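Local coordinates for protein agmatinase (PDB 4DZ4) that probably hydrolyses agmatine to putrescine and urea, as a manganese-dependent member of the arginase family, at residues G31-S34 against F35-N39; D248-P252 against A253-G257; A306-A309 against C310-C314. One frame throughout, in Å; residues are numbered along the deposited sequence.

Interaction 1 (G31-S34 against F35-N39); sequences GVLS and FMRRN
Ser34 OG donates to the carbonyl O of Arg38, and the two oxygens are 2.7 Å apart. The hydroxyl lies in the carbonyl plane, on a lone pair. A chi1 of 62° puts OG between the backbone N and the carbonyl carbon of Ser34, which brings it to Arg38 O. The fold-back is a beta turn close to type II, closed by Arg37 N donating to Ser34 O at 3.1 Å. A second turn overlaps it, with Arg38 N bonded to Phe35 O.

Arg37 starts away from 31-34 but bends at chi2 (-64°), which returns its guanidinium to that segment. NH1 donates to Val32 O at 3.0 Å. The acceptor is in the guanidinium plane, while the donor stands above the carbonyl plane. NH1 also bonds Ala30 O. Leu33 runs alongside, with CD2 3.8 Å from Arg37 NH1. Asp103 of the second subunit takes the N-H of Gly31, so this loop also meets a neighbouring copy.

The loop leading to strand 39-40 is thus tied by a hydroxyl and a guanidinium bonded to backbone carbonyls, and these carbonyls probably help to offset the charge of Arg37.

Interaction 2 (D248-P252 against A253-G257); sequences DCLDP and AFAPG. With MN (manganese (II) ion), chain Q.
Asp251 opens an Asx turn through Pro252 to Ala253, in the loop after strand 240-246 of the arginase fold. Its backbone carbonyl closes the next bend, to Ala255. Asp251 OD2 accepts from Ala253 N at 3.0 Å, in a nearly straight bond of 171°. The N-H arrives on the anti side of the oxygen, somewhat out of the carboxylate plane. CG of Asp251 is anti to its own N (chi1 -166°), and this turns the carboxylate forward along the chain to Ala253. Its other oxygen, OD1, is held by the N-H groups of Gly264 and Gly265.

The backbone carbonyl of Asp251 takes two more N-H groups. Ala255 N lies 2.9 Å from Asp251 O, in the carbonyl plane. Phe254 N is bonded to the same oxygen from above that plane. Phe254 also brings the edge of its ring to Asp251, CD2 resting 3.8 Å from CB.

Pro252 starts the bend, and its carbonyl O faces a second proline. Pro256 N comes to 3.1 Å of Pro252 O but has no hydrogen to give, so this is packing and not a hydrogen bond. Pro256 CD lies beside it. Ala255 CB packs on Leu250 CB at 3.7 Å, an apolar contact across the bend. Leu250 CB also meets Phe254 CB. Ile300 of the third subunit packs on both prolines.

Water 1 lies between Leu250 O and Ala255 O, within hydrogen-bonding distance of both. At the start of the segment stands the metal ligand Asp248, which shares its manganese ion with Asp163, His165 and Asp246. It binds through both oxygens, unevenly: OD1 is 2.2 Å and OD2 2.5 Å from the manganese.

Interaction 3 (A306-A309 against C310-C314); sequences AHVA and CDLLC
The His307 ring and the Asp311 carboxylate, one helical turn apart, are joined by water 3. The water lies at the edge of the imidazole, in its plane, 2.8 Å from His307 ND1. It donates to Asp311 OD2 at 2.7 Å. The two groups themselves stay apart, with ND1 of His307 5.3 Å from OD2 of Asp311.

The carboxylate has further partners. Asp311 OD2 forms a salt bridge with Arg276 NE, and OD1 takes the indole N-H of Trp88. These bonds probably keep the acid ionised and fix its rotation.

The side chains of Val308 and Leu312 run alongside each other in the same direction. Val308 CG1 is anti to the backbone N (chi1 172°), and this carries the methyl along the helix to meet Leu312 CD1 at 4.1 Å. The backbone beneath is regular alpha helix. Cys310 N, Asp311 N, Leu312 N and Leu313 N bond the carbonyls of Ala306, His307, Val308 and Ala309 in turn.

All of this belongs to the long C-terminal helix 300-323. Val308 and Leu312 pack on strand 282-289, and Ala309, Leu312 and Leu313 pack on Leu133 of strand 131-136. His307, Val308 and Asp311 touch Leu272 of helix 268-276.

All three contacts are buried, but they hold different parts of the subunit. Interaction 3 is closest to the chain centre, about 8 Å from it, and is helix packed against the central parallel sheet. Interactions 1 and 2 are loops farther out with several residues at other subunits; interaction 3 has one, His307. In the loops, side-chain bonds to the backbone add to turn bonds, whereas the helix uses regular backbone bonds. Interaction 2 alone includes a metal ligand. Interactions 1 and 3 touch directly, with Phe35 CZ 3.4 Å from Ala309 CB, and Met36 CE meeting Cys310 SG. Interaction 2 does not touch either, though Leu250 and Pro256 pack on helix 300-323 at its start.

Interaction 1 (G31-S34 against F35-N39)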
ATOM      1  N   GLY B  31     -23.689   4.541   4.659  1.00 11.25           N
ATOM      2  CA  GLY B  31     -24.837   4.540   3.754  1.00 11.36           C
ATOM      3  C   GLY B  31     -24.675   3.660   2.527  1.00 11.10           C
ATOM      4  O   GLY B  31     -23.555   3.382   2.093  1.00 10.86           O
ATOM      5  N   VAL B  32     -25.795   3.235   1.933  1.00 11.00           N
ATOM      6  CA  VAL B  32     -25.719   2.309   0.771  1.00 10.59           C
ATOM      7  C   VAL B  32     -24.949   2.969  -0.379  1.00 10.23           C
ATOM      8  O   VAL B  32     -25.177   4.129  -0.713  1.00 10.56           O
ATOM      9  CB  VAL B  32     -27.100   1.837   0.314  1.00 10.82           C
ATOM     10  CG1 VAL B  32     -26.976   1.020  -0.976  1.00 10.38           C
ATOM     11  CG2 VAL B  32     -27.772   1.005   1.401  1.00 11.38           C
ATOM     12  N   LEU B  33     -23.985   2.224  -0.934  1.00  9.86           N
ATOM     13  CA  LEU B  33     -23.032   2.778  -1.901  1.00  9.79           C
ATOM     14  C   LEU B  33     -23.455   2.539  -3.368  1.00  9.89           C
ATOM     15  O   LEU B  33     -22.701   1.959  -4.160  1.00  9.85           O
ATOM     16  CB  LEU B  33     -21.630   2.171  -1.656  1.00  9.38           C
ATOM     17  CG  LEU B  33     -21.017   2.395  -0.262  1.00  9.42           C
ATOM     18  CD1 LEU B  33     -19.770   1.524  -0.053  1.00  9.27           C
ATOM     19  CD2 LEU B  33     -20.709   3.881   0.001  1.00  9.84           C
ATOM     20  N   SER B  34     -24.640   3.018  -3.755  1.00 10.25           N
ATOM     21  CA  SER B  34     -24.973   3.066  -5.193  1.00 10.23           C
ATOM     22  C   SER B  34     -24.300   4.295  -5.808  1.00 10.08           C
ATOM     23  O   SER B  34     -23.790   5.157  -5.085  1.00 10.34           O
ATOM     24  CB  SER B  34     -26.486   3.178  -5.378  1.00 10.58           C
ATOM     25  OG  SER B  34     -26.894   4.403  -4.786  1.00 11.00           O
ATOM     26  N   PHE B  35     -24.264   4.379  -7.134  1.00  9.91           N
ATOM     27  CA  PHE B  35     -23.582   5.499  -7.741  1.00 10.22           C
ATOM     28  C   PHE B  35     -24.273   6.822  -7.417  1.00 10.76           C
ATOM     29  O   PHE B  35     -25.443   7.003  -7.717  1.00 11.06           O
ATOM     30  CB  PHE B  35     -23.418   5.368  -9.264  1.00 10.43           C
ATOM     31  CG  PHE B  35     -22.641   6.512  -9.840  1.00 10.59           C
ATOM     32  CD1 PHE B  35     -21.238   6.534  -9.738  1.00 10.60           C
ATOM     33  CD2 PHE B  35     -23.306   7.616 -10.390  1.00 10.93           C
ATOM     34  CE1 PHE B  35     -20.526   7.631 -10.214  1.00 10.78           C
ATOM     35  CE2 PHE B  35     -22.602   8.712 -10.875  1.00 11.28           C
ATOM     36  CZ  PHE B  35     -21.206   8.726 -10.781  1.00 11.21           C
ATOM     37  N   MET B  36     -23.533   7.737  -6.803  1.00 10.81           N
ATOM     38  CA  MET B  36     -24.068   9.032  -6.338  1.00 11.56           C
ATOM     39  C   MET B  36     -25.364   8.850  -5.550  1.00 11.88           C
ATOM     40  O   MET B  36     -26.269   9.703  -5.586  1.00 13.15           O
ATOM     41  CB  MET B  36     -24.209  10.055  -7.500  1.00 11.99           C
ATOM     42  CG  MET B  36     -22.860  10.663  -7.853  1.00 12.14           C
ATOM     43  SD  MET B  36     -22.955  11.866  -9.165  1.00 13.30           S
ATOM     44  CE  MET B  36     -23.511  13.298  -8.230  1.00 13.27           C
ATOM     45  N   ARG B  37     -25.433   7.744  -4.810  1.00 11.72           N
ATOM     46  CA  ARG B  37     -26.579   7.425  -3.926  1.00 11.83           C
ATOM     47  C   ARG B  37     -27.919   7.272  -4.622  1.00 12.23           C
ATOM     48  O   ARG B  37     -28.946   7.321  -3.952  1.00 12.63           O
ATOM     49  CB  ARG B  37     -26.751   8.460  -2.785  1.00 12.25           C
ATOM     50  CG  ARG B  37     -25.453   8.848  -2.074  1.00 12.10           C
ATOM     51  CD  ARG B  37     -24.821   7.665  -1.356  1.00 11.82           C
ATOM     52  NE  ARG B  37     -23.816   8.198  -0.431  1.00 11.70           N
ATOM     53  CZ  ARG B  37     -23.271   7.516   0.569  1.00 11.49           C
ATOM     54  NH1 ARG B  37     -23.581   6.240   0.761  1.00 11.66           N
ATOM     55  NH2 ARG B  37     -22.414   8.124   1.386  1.00 11.74           N
ATOM     56  N   ARG B  38     -27.918   7.130  -5.942  1.00 12.24           N
ATOM     57  CA  ARG B  38     -29.158   7.016  -6.688  1.00 12.78           C
ATOM     58  C   ARG B  38     -29.931   5.726  -6.357  1.00 12.55           C
ATOM     59  O   ARG B  38     -29.359   4.723  -5.884  1.00 12.31           O
ATOM     60  CB  ARG B  38     -28.911   7.176  -8.205  1.00 13.19           C
ATOM     61  CG  ARG B  38     -28.382   8.547  -8.634  1.00 13.90           C
ATOM     62  CD  ARG B  38     -28.815   9.704  -7.711  1.00 14.92           C
ATOM     63  NE  ARG B  38     -30.245   9.893  -7.668  1.00 16.92           N
ATOM     64  CZ  ARG B  38     -30.889  10.558  -6.705  1.00 16.85           C
ATOM     65  NH1 ARG B  38     -32.186  10.656  -6.785  1.00 18.49           N
ATOM     66  NH2 ARG B  38     -30.246  11.081  -5.649  1.00 17.31           N
ATOM     67  N   ASN B  39     -31.249   5.762  -6.560  1.00 13.00           N
ATOM     68  CA  ASN B  39     -32.054   4.589  -6.206  1.00 13.23           C
ATOM     69  C   ASN B  39     -31.531   3.325  -6.875  1.00 12.80           C
ATOM     70  O   ASN B  39     -31.337   3.306  -8.093  1.00 12.30           O
ATOM     71  CB  ASN B  39     -33.497   4.755  -6.660  1.00 14.22           C
ATOM     72  CG  ASN B  39     -34.226   5.855  -5.917  1.00 14.99           C
ATOM     73  OD1 ASN B  39     -33.648   6.601  -5.141  1.00 15.23           O
ATOM     74  ND2 ASN B  39     -35.531   5.945  -6.152  1.00 15.90           N
TER

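Interaction 2 (D248-P252 against A253-G257)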
ATOM      1  N   ASP B 248      -7.377   5.657 -18.343  1.00  9.09           N
ATOM      2  CA  ASP B 248      -5.940   5.754 -18.686  1.00  9.70           C
ATOM      3  C   ASP B 248      -5.615   6.884 -19.671  1.00  9.58           C
ATOM      4  O   ASP B 248      -4.449   7.123 -19.988  1.00  9.84           O
ATOM      5  CB  ASP B 248      -5.341   4.389 -19.101  1.00 10.59           C
ATOM      6  CG  ASP B 248      -5.687   3.950 -20.551  1.00 11.85           C
ATOM      7  OD1 ASP B 248      -5.588   2.716 -20.776  1.00 12.34           O
ATOM      8  OD2 ASP B 248      -6.058   4.763 -21.431  1.00 12.55           O
ATOM      9  N   CYS B 249      -6.653   7.594 -20.130  1.00  9.89           N
ATOM     10  CA  CYS B 249      -6.446   8.907 -20.794  1.00  9.87           C
ATOM     11  C   CYS B 249      -5.625   9.823 -19.825  1.00  9.59           C
ATOM     12  O   CYS B 249      -4.707  10.536 -20.242  1.00  9.55           O
ATOM     13  CB  CYS B 249      -7.809   9.554 -21.071  1.00 10.92           C
ATOM     14  SG  CYS B 249      -7.638  11.156 -21.889  1.00 13.45           S
ATOM     15  N   LEU B 250      -5.945   9.746 -18.537  1.00  8.90           N
ATOM     16  CA  LEU B 250      -5.263  10.553 -17.538  1.00  8.76           C
ATOM     17  C   LEU B 250      -3.854  10.003 -17.324  1.00  8.29           C
ATOM     18  O   LEU B 250      -3.627   8.791 -17.446  1.00  8.56           O
ATOM     19  CB  LEU B 250      -6.038  10.532 -16.199  1.00  9.08           C
ATOM     20  CG  LEU B 250      -7.490  10.990 -16.322  1.00  9.38           C
ATOM     21  CD1 LEU B 250      -8.171  11.006 -14.949  1.00  9.77           C
ATOM     22  CD2 LEU B 250      -7.587  12.365 -16.971  1.00 10.35           C
ATOM     23  N   ASP B 251      -2.920  10.900 -17.035  1.00  8.28           N
ATOM     24  CA  ASP B 251      -1.581  10.478 -16.667  1.00  7.96           C
ATOM     25  C   ASP B 251      -1.648   9.507 -15.494  1.00  7.85           C
ATOM     26  O   ASP B 251      -2.502   9.662 -14.639  1.00  7.61           O
ATOM     27  CB  ASP B 251      -0.705  11.678 -16.302  1.00  8.51           C
ATOM     28  CG  ASP B 251       0.775  11.283 -16.259  1.00  8.80           C
ATOM     29  OD1 ASP B 251       1.436  11.244 -17.319  1.00  9.06           O
ATOM     30  OD2 ASP B 251       1.227  10.910 -15.162  1.00  9.49           O
ATOM     31  N   PRO B 252      -0.732   8.529 -15.444  1.00  7.89           N
ATOM     32  CA  PRO B 252      -0.663   7.636 -14.259  1.00  7.94           C
ATOM     33  C   PRO B 252      -0.573   8.351 -12.909  1.00  7.92           C
ATOM     34  O   PRO B 252      -0.967   7.770 -11.890  1.00  7.87           O
ATOM     35  CB  PRO B 252       0.591   6.788 -14.541  1.00  8.00           C
ATOM     36  CG  PRO B 252       0.611   6.680 -16.085  1.00  8.40           C
ATOM     37  CD  PRO B 252       0.142   8.063 -16.546  1.00  8.16           C
ATOM     38  N   ALA B 253      -0.093   9.593 -12.875  1.00  8.25           N
ATOM     39  CA  ALA B 253      -0.092  10.337 -11.607  1.00  8.55           C
ATOM     40  C   ALA B 253      -1.507  10.557 -11.071  1.00  8.44           C
ATOM     41  O   ALA B 253      -1.735  10.515  -9.838  1.00  8.72           O
ATOM     42  CB  ALA B 253       0.620  11.679 -11.759  1.00  8.85           C
ATOM     43  N   PHE B 254      -2.447  10.799 -11.999  1.00  8.55           N
ATOM     44  CA  PHE B 254      -3.830  11.071 -11.655  1.00  8.39           C
ATOM     45  C   PHE B 254      -4.652   9.790 -11.676  1.00  8.24           C
ATOM     46  O   PHE B 254      -5.672   9.703 -10.968  1.00  8.64           O
ATOM     47  CB  PHE B 254      -4.436  12.047 -12.673  1.00  8.90           C
ATOM     48  CG  PHE B 254      -3.710  13.351 -12.740  1.00  9.13           C
ATOM     49  CD1 PHE B 254      -4.068  14.413 -11.896  1.00  9.42           C
ATOM     50  CD2 PHE B 254      -2.657  13.522 -13.643  1.00  9.67           C
ATOM     51  CE1 PHE B 254      -3.372  15.612 -11.949  1.00  9.90           C
ATOM     52  CE2 PHE B 254      -1.942  14.712 -13.674  1.00  9.97           C
ATOM     53  CZ  PHE B 254      -2.307  15.761 -12.840  1.00 10.27           C
ATOM     54  N   ALA B 255      -4.213   8.798 -12.461  1.00  7.89           N
ATOM     55  CA  ALA B 255      -5.002   7.561 -12.627  1.00  7.81           C
ATOM     56  C   ALA B 255      -4.035   6.357 -12.545  1.00  7.58           C
ATOM     57  O   ALA B 255      -3.806   5.679 -13.551  1.00  7.90           O
ATOM     58  CB  ALA B 255      -5.744   7.575 -13.986  1.00  8.05           C
ATOM     59  N   PRO B 256      -3.481   6.094 -11.346  1.00  7.82           N
ATOM     60  CA  PRO B 256      -2.556   4.940 -11.225  1.00  7.76           C
ATOM     61  C   PRO B 256      -3.297   3.602 -11.307  1.00  7.86           C
ATOM     62  O   PRO B 256      -2.690   2.563 -11.642  1.00  8.03           O
ATOM     63  CB  PRO B 256      -1.946   5.125  -9.824  1.00  8.27           C
ATOM     64  CG  PRO B 256      -2.959   5.955  -9.045  1.00  7.93           C
ATOM     65  CD  PRO B 256      -3.476   6.917 -10.110  1.00  7.72           C
ATOM     66  N   GLY B 257      -4.584   3.640 -10.974  1.00  7.95           N
ATOM     67  CA  GLY B 257      -5.405   2.436 -10.867  1.00  8.75           C
ATOM     68  C   GLY B 257      -5.961   2.011 -12.205  1.00  9.03           C
ATOM     69  O   GLY B 257      -7.153   2.081 -12.428  1.00  8.99           O
TER
HETATM   70 MN    MN Q 402      -6.454   2.706 -22.780  1.00 13.04          MN
HETATM   71  O   HOH W   1      -3.354   6.336 -16.171  1.00  9.80           O
HETATM   72  O   HOH W   2      -7.217   1.260 -24.057  1.00 13.72           O

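Interaction 3 (A306-A309 against C310-C314)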
ATOM      1  N   ALA B 306     -15.419   8.891 -11.174  1.00  8.86           N
ATOM      2  CA  ALA B 306     -16.729   9.324 -10.630  1.00  9.34           C
ATOM      3  C   ALA B 306     -17.046  10.778 -11.026  1.00  9.92           C
ATOM      4  O   ALA B 306     -18.196  11.080 -11.375  1.00 10.13           O
ATOM      5  CB  ALA B 306     -16.798   9.136  -9.117  1.00  9.30           C
ATOM      6  N   HIS B 307     -16.023  11.643 -11.039  1.00  9.55           N
ATOM      7  CA  HIS B 307     -16.214  13.055 -11.473  1.00 10.45           C
ATOM      8  C   HIS B 307     -16.643  13.089 -12.928  1.00 10.30           C
ATOM      9  O   HIS B 307     -17.536  13.854 -13.288  1.00 10.45           O
ATOM     10  CB  HIS B 307     -14.924  13.868 -11.302  1.00 10.58           C
ATOM     11  CG  HIS B 307     -14.750  14.485  -9.931  1.00 11.23           C
ATOM     12  ND1 HIS B 307     -15.069  15.796  -9.671  1.00 12.24           N
ATOM     13  CD2 HIS B 307     -14.279  13.945  -8.736  1.00 11.47           C
ATOM     14  CE1 HIS B 307     -14.785  16.072  -8.373  1.00 12.46           C
ATOM     15  NE2 HIS B 307     -14.284  14.940  -7.804  1.00 11.75           N
ATOM     16  N   VAL B 308     -15.978  12.308 -13.788  1.00 10.00           N
ATOM     17  CA  VAL B 308     -16.343  12.255 -15.230  1.00 10.21           C
ATOM     18  C   VAL B 308     -17.813  11.851 -15.369  1.00 10.58           C
ATOM     19  O   VAL B 308     -18.583  12.511 -16.068  1.00 11.19           O
ATOM     20  CB  VAL B 308     -15.398  11.344 -16.045  1.00  9.72           C
ATOM     21  CG1 VAL B 308     -15.911  11.155 -17.497  1.00 10.14           C
ATOM     22  CG2 VAL B 308     -13.986  11.940 -16.016  1.00  9.74           C
ATOM     23  N   ALA B 309     -18.202  10.816 -14.633  1.00 10.58           N
ATOM     24  CA  ALA B 309     -19.568  10.286 -14.696  1.00 10.85           C
ATOM     25  C   ALA B 309     -20.546  11.346 -14.196  1.00 11.76           C
ATOM     26  O   ALA B 309     -21.621  11.528 -14.779  1.00 11.77           O
ATOM     27  CB  ALA B 309     -19.679   9.003 -13.858  1.00 10.79           C
ATOM     28  N   CYS B 310     -20.148  12.083 -13.163  1.00 12.10           N
ATOM     29  CA  CYS B 310     -21.021  13.100 -12.587  1.00 12.38           C
ATOM     30  C   CYS B 310     -21.241  14.219 -13.617  1.00 12.69           C
ATOM     31  O   CYS B 310     -22.379  14.648 -13.865  1.00 12.98           O
ATOM     32  CB  CYS B 310     -20.418  13.653 -11.284  1.00 12.49           C
ATOM     33  SG  CYS B 310     -21.305  15.096 -10.617  1.00 13.94           S
ATOM     34  N   ASP B 311     -20.165  14.642 -14.252  1.00 12.59           N
ATOM     35  CA  ASP B 311     -20.293  15.669 -15.289  1.00 13.21           C
ATOM     36  C   ASP B 311     -21.123  15.231 -16.487  1.00 13.41           C
ATOM     37  O   ASP B 311     -21.863  16.048 -17.036  1.00 14.03           O
ATOM     38  CB  ASP B 311     -18.915  16.206 -15.676  1.00 13.75           C
ATOM     39  CG  ASP B 311     -18.328  17.106 -14.578  1.00 14.49           C
ATOM     40  OD1 ASP B 311     -19.109  17.792 -13.885  1.00 15.67           O
ATOM     41  OD2 ASP B 311     -17.085  17.143 -14.410  1.00 14.68           O
ATOM     42  N   LEU B 312     -21.030  13.955 -16.872  1.00 12.50           N
ATOM     43  CA  LEU B 312     -21.913  13.404 -17.909  1.00 12.44           C
ATOM     44  C   LEU B 312     -23.392  13.510 -17.501  1.00 12.65           C
ATOM     45  O   LEU B 312     -24.237  13.930 -18.311  1.00 13.05           O
ATOM     46  CB  LEU B 312     -21.521  11.948 -18.265  1.00 11.80           C
ATOM     47  CG  LEU B 312     -20.147  11.853 -18.961  1.00 11.80           C
ATOM     48  CD1 LEU B 312     -19.638  10.424 -18.939  1.00 11.33           C
ATOM     49  CD2 LEU B 312     -20.246  12.369 -20.402  1.00 11.97           C
ATOM     50  N   LEU B 313     -23.715  13.142 -16.255  1.00 12.37           N
ATOM     51  CA  LEU B 313     -25.091  13.346 -15.756  1.00 12.77           C
ATOM     52  C   LEU B 313     -25.524  14.814 -15.864  1.00 13.82           C
ATOM     53  O   LEU B 313     -26.650  15.096 -16.234  1.00 14.32           O
ATOM     54  CB  LEU B 313     -25.274  12.879 -14.306  1.00 12.55           C
ATOM     55  CG  LEU B 313     -25.035  11.366 -14.156  1.00 11.89           C
ATOM     56  CD1 LEU B 313     -25.166  10.942 -12.697  1.00 12.24           C
ATOM     57  CD2 LEU B 313     -26.047  10.610 -14.994  1.00 12.15           C
ATOM     58  N   CYS B 314     -24.632  15.727 -15.518  1.00 13.74           N
ATOM     59  CA  CYS B 314     -24.987  17.135 -15.516  1.00 14.95           C
ATOM     60  C   CYS B 314     -25.243  17.627 -16.930  1.00 15.32           C
ATOM     61  O   CYS B 314     -26.138  18.444 -17.134  1.00 16.05           O
ATOM     62  CB  CYS B 314     -23.897  17.944 -14.796  1.00 15.18           C
ATOM     63  SG  CYS B 314     -23.878  17.680 -13.009  1.00 15.87           S
TER
HETATM   64  O   HOH W   3     -16.492  16.979 -11.773  1.00 14.85           O